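Local coordinates for uncharacterized protein lp_1913 (Lactobacillus plantarum, PDB 3FLH) that is of unknown function but carries a rhodanese-like domain, a fold that in its relatives often handles sulfur transfer or sulfur carriage, at residues 20-23 with 24-28; 105-108 with 109-113. All blocks are in the same frame, centred on the assembly; numbering follows the deposited sequence.

Contact 1: 20-23 with 24-28; sequences HTVL and ADMQN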
loop_
_atom_site.group_PDB
_atom_site.type_symbol
_atom_site.label_atom_id
_atom_site.label_comp_id
_atom_site.label_asym_id
_atom_site.label_seq_id
_atom_site.Cartn_x
_atom_site.Cartn_y
_atom_site.Cartn_z
ATOM N N HIS B 20 2.623 8.378 -15.850
ATOM C CA HIS B 20 2.718 8.651 -17.283
ATOM C C HIS B 20 1.615 9.619 -17.707
ATOM O O HIS B 20 1.832 10.518 -18.521
ATOM C CB HIS B 20 2.588 7.338 -18.064
ATOM C CG HIS B 20 2.644 7.508 -19.551
ATOM N ND1 HIS B 20 3.765 7.971 -20.205
ATOM C CD2 HIS B 20 1.714 7.285 -20.509
ATOM C CE1 HIS B 20 3.523 8.028 -21.502
ATOM N NE2 HIS B 20 2.285 7.617 -21.713
ATOM N N THR B 21 0.425 9.423 -17.148
ATOM C CA THR B 21 -0.718 10.269 -17.452
ATOM C C THR B 21 -0.491 11.674 -16.908
ATOM O O THR B 21 -0.822 12.665 -17.560
ATOM C CB THR B 21 -2.008 9.708 -16.817
ATOM O OG1 THR B 21 -2.179 8.342 -17.207
ATOM C CG2 THR B 21 -3.218 10.512 -17.268
ATOM N N VAL B 22 0.067 11.748 -15.704
ATOM C CA VAL B 22 0.341 13.025 -15.049
ATOM C C VAL B 22 1.468 13.763 -15.771
ATOM O O VAL B 22 1.413 14.981 -15.971
ATOM C CB VAL B 22 0.748 12.812 -13.563
ATOM C CG1 VAL B 22 1.071 14.151 -12.907
ATOM C CG2 VAL B 22 -0.376 12.115 -12.811
ATOM N N LEU B 23 2.486 13.009 -16.164
ATOM C CA LEU B 23 3.634 13.579 -16.851
ATOM C C LEU B 23 3.226 14.148 -18.209
ATOM O O LEU B 23 3.515 15.304 -18.518
ATOM C CB LEU B 23 4.713 12.504 -17.010
ATOM C CG LEU B 23 6.151 12.969 -17.239
ATOM C CD1 LEU B 23 7.097 11.799 -17.003
ATOM C CD2 LEU B 23 6.307 13.523 -18.642
ATOM N N ALA B 24 2.535 13.340 -19.007
ATOM C CA ALA B 24 2.089 13.769 -20.328
ATOM C C ALA B 24 1.258 15.044 -20.257
ATOM O O ALA B 24 1.376 15.920 -21.114
ATOM C CB ALA B 24 1.279 12.655 -20.991
ATOM N N ASP B 25 0.414 15.145 -19.236
ATOM C CA ASP B 25 -0.439 16.316 -19.068
ATOM C C ASP B 25 0.356 17.582 -18.736
ATOM O O ASP B 25 0.022 18.664 -19.219
ATOM C CB ASP B 25 -1.496 16.040 -17.986
ATOM C CG ASP B 25 -2.316 17.273 -17.633
ATOM O OD1 ASP B 25 -1.907 18.016 -16.718
ATOM O OD2 ASP B 25 -3.365 17.507 -18.274
HETATM N N MSE B 26 1.409 17.458 -17.931
HETATM C CA MSE B 26 2.200 18.635 -17.577
HETATM C C MSE B 26 3.215 19.027 -18.650
HETATM O O MSE B 26 3.891 20.048 -18.523
HETATM C CB MSE B 26 2.923 18.438 -16.235
HETATM C CG MSE B 26 3.991 17.363 -16.228
HETATM SE SE MSE B 26 4.976 17.284 -14.548
HETATM C CE MSE B 26 3.605 16.518 -13.418
ATOM N N GLN B 27 3.321 18.228 -19.708
ATOM C CA GLN B 27 4.261 18.544 -20.778
ATOM C C GLN B 27 3.539 18.922 -22.063
ATOM O O GLN B 27 4.160 19.399 -23.014
ATOM C CB GLN B 27 5.217 17.374 -21.033
ATOM C CG GLN B 27 4.554 16.086 -21.476
ATOM C CD GLN B 27 5.561 14.983 -21.734
ATOM O OE1 GLN B 27 5.194 13.833 -21.984
ATOM N NE2 GLN B 27 6.843 15.328 -21.674
ATOM N N ASN B 28 2.225 18.710 -22.086
ATOM C CA ASN B 28 1.417 19.058 -23.250
ATOM C C ASN B 28 0.579 20.292 -22.930
ATOM O O ASN B 28 -0.212 20.749 -23.754
ATOM C CB ASN B 28 0.482 17.907 -23.646
ATOM C CG ASN B 28 1.230 16.649 -24.053
ATOM O OD1 ASN B 28 2.360 16.710 -24.544
ATOM N ND2 ASN B 28 0.593 15.498 -23.865
HETATM O O HOH W 1 -0.327 16.868 -14.904
#

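Contact 2: 105-108 with 109-113; sequences GALE and GWKGM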
loop_
_atom_site.group_PDB
_atom_site.type_symbol
_atom_site.label_atom_id
_atom_site.label_comp_id
_atom_site.label_asym_id
_atom_site.label_seq_id
_atom_site.Cartn_x
_atom_site.Cartn_y
_atom_site.Cartn_z
ATOM N N GLY B 105 3.064 5.274 -6.967
ATOM C CA GLY B 105 4.499 5.407 -6.774
ATOM C C GLY B 105 4.882 6.523 -5.816
ATOM O O GLY B 105 5.972 6.512 -5.245
ATOM N N ALA B 106 3.989 7.494 -5.643
ATOM C CA ALA B 106 4.233 8.614 -4.735
ATOM C C ALA B 106 5.494 9.400 -5.110
ATOM O O ALA B 106 5.977 9.306 -6.237
ATOM C CB ALA B 106 4.334 8.103 -3.298
ATOM N N LEU B 107 6.026 10.167 -4.163
ATOM C CA LEU B 107 7.219 10.974 -4.409
ATOM C C LEU B 107 8.459 10.120 -4.629
ATOM O O LEU B 107 9.272 10.408 -5.512
ATOM C CB LEU B 107 7.469 11.930 -3.240
ATOM C CG LEU B 107 8.653 12.885 -3.443
ATOM C CD1 LEU B 107 8.420 13.728 -4.692
ATOM C CD2 LEU B 107 8.817 13.782 -2.222
ATOM N N GLU B 108 8.605 9.075 -3.821
ATOM C CA GLU B 108 9.747 8.173 -3.930
ATOM C C GLU B 108 9.813 7.596 -5.342
ATOM O O GLU B 108 10.863 7.612 -5.978
ATOM C CB GLU B 108 9.623 7.033 -2.908
ATOM C CG GLU B 108 10.787 6.051 -2.923
ATOM C CD GLU B 108 10.477 4.757 -2.194
ATOM O OE1 GLU B 108 9.584 4.010 -2.655
ATOM O OE2 GLU B 108 11.125 4.482 -1.160
ATOM N N GLY B 109 8.685 7.090 -5.834
ATOM C CA GLY B 109 8.655 6.525 -7.175
ATOM C C GLY B 109 8.950 7.565 -8.241
ATOM O O GLY B 109 9.724 7.318 -9.168
ATOM N N TRP B 110 8.331 8.735 -8.107
ATOM C CA TRP B 110 8.521 9.832 -9.057
ATOM C C TRP B 110 10.004 10.196 -9.181
ATOM O O TRP B 110 10.526 10.326 -10.291
ATOM C CB TRP B 110 7.699 11.047 -8.607
ATOM C CG TRP B 110 7.642 12.172 -9.590
ATOM C CD1 TRP B 110 8.526 13.212 -9.712
ATOM C CD2 TRP B 110 6.631 12.388 -10.583
ATOM N NE1 TRP B 110 8.120 14.062 -10.718
ATOM C CE2 TRP B 110 6.962 13.578 -11.268
ATOM C CE3 TRP B 110 5.475 11.687 -10.961
ATOM C CZ2 TRP B 110 6.181 14.083 -12.306
ATOM C CZ3 TRP B 110 4.695 12.191 -11.998
ATOM C CH2 TRP B 110 5.053 13.378 -12.658
ATOM N N LYS B 111 10.677 10.359 -8.047
ATOM C CA LYS B 111 12.097 10.683 -8.059
ATOM C C LYS B 111 12.872 9.497 -8.623
ATOM O O LYS B 111 13.831 9.670 -9.376
ATOM C CB LYS B 111 12.597 10.988 -6.645
ATOM C CG LYS B 111 12.091 12.289 -6.063
ATOM C CD LYS B 111 12.769 12.575 -4.743
ATOM C CE LYS B 111 12.410 13.957 -4.224
ATOM N NZ LYS B 111 13.143 14.242 -2.962
ATOM N N GLY B 112 12.441 8.295 -8.249
ATOM C CA GLY B 112 13.087 7.082 -8.716
ATOM C C GLY B 112 13.157 7.017 -10.227
ATOM O O GLY B 112 14.064 6.408 -10.789
HETATM N N MSE B 113 12.190 7.645 -10.883
HETATM C CA MSE B 113 12.141 7.675 -12.335
HETATM C C MSE B 113 12.740 8.962 -12.874
HETATM O O MSE B 113 12.673 9.235 -14.074
HETATM C CB MSE B 113 10.700 7.544 -12.805
HETATM C CG MSE B 113 10.346 6.145 -13.235
HETATM SE SE MSE B 113 8.511 5.759 -12.895
HETATM C CE MSE B 113 8.778 4.456 -11.487
#

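Contact 1: 20-23 with 24-28
Ala24, Asp25 and Met26 send their backbone N-H groups back to the carbonyls of His20, Thr21 and Val22, the i to i+4 pattern of an alpha-helix, with Ala24 N 2.9 Å from His20 O and the bond nearly straight at 167°. The next bond is longer: Asp25 N lies 3.2 Å from Thr21 O and stands above that carbonyl's plane. Val22 O is gripped twice, by Met26 N and by a water at 2.8 Å that also donates to Asp25 OD1. The water thus ties a carbonyl of one turn to the carboxylate of the next, while Asp25 OD2 accepts a bond from Lys32 N; a short acid suits this buried place because it can answer several donors at once. On the apolar side, selenomethionine Met26 bends at chi3 (72°) and curls its methyl CE back to 3.5 Å from Val22 CG1, a flexible chain fitted against a compact branched one. On the outer side, Leu23 CD2 lies over the face of the Gln27 amide, 3.5 Å from Gln27 CD and about as far from OE1 and NE2. Ala24 keeps its small CB close beside His20 O. This is the amphipathic pattern of helix 19-27, which packs Val22 against Val35 on strand 33-37 of the parallel sheet, consistent with the helix-on-sheet build of a rhodanese-like domain.

Contact 2: 105-108 with 109-113
Lys111 reaches back over Leu107, one helical turn earlier, and its long chain can be followed outward atom by atom. CB lies 3.6 Å from Leu107 O, the same carbonyl that takes the Lys111 backbone N-H at 2.9 Å in a bond of 169°. CG, set anti to the carbonyl carbon of its own residue (chi1 -70°), comes nearer still to that oxygen, at 3.4 Å, and also borders Leu107 CD1. CD continues the extended chain past the same carbonyl, and CE then arrives over the leucine branch point, 4.0 Å from Leu107 CG and similarly far from both methyls. NZ passes beyond the leucine to a salt bridge with Asp48. Lysine suits this place because its methylenes can lie on a buried leucine while its ammonium group meets the carboxylate of Asp48.

Ahead of this, Gly105 O takes Gly109 N at 2.8 Å. Gly105 has a positive phi of 93°, a backbone shape glycine takes readily because it lacks a side chain, and Gly109, likewise without one, lets its CA come close beside Gly105 O. Trp110 N bonds to Ala106 O at 3.1 Å, and Gly112 N to Glu108 O at 2.8 Å.

Helix 106-112 follows strand 99-103 and is tied by backbone bonds between Leu107 and Asp78 and between Glu108 and Trp79, in the loop after strand 73-77. Its Trp110 turns the indole toward helix 19-27 and bonds through NE1 to Pro116 O.

How the contacts relate
Contacts 1 and 2 are successive in the chain, the first on helix 19-27 and the second on helix 106-112, with centres about 15 Å apart. They meet at one atom of the indole, CH2 of Trp110, which lies 3.5 Å from Met26 CE and 4.1 Å from Val22 CG1, so the two residues paired across a turn of 20-28 also receive the indole from 105-113. Leu115 and Pro116, beyond contact 2, join the same apolar cluster, touching Leu23 and Met26 respectively. Contact 2 also borders the loop after strand 73-77, which in active rhodaneses carries the catalytic cysteine; here no such role is established. Contact 1 meets Trp110, while Leu107 and Glu108 join that loop.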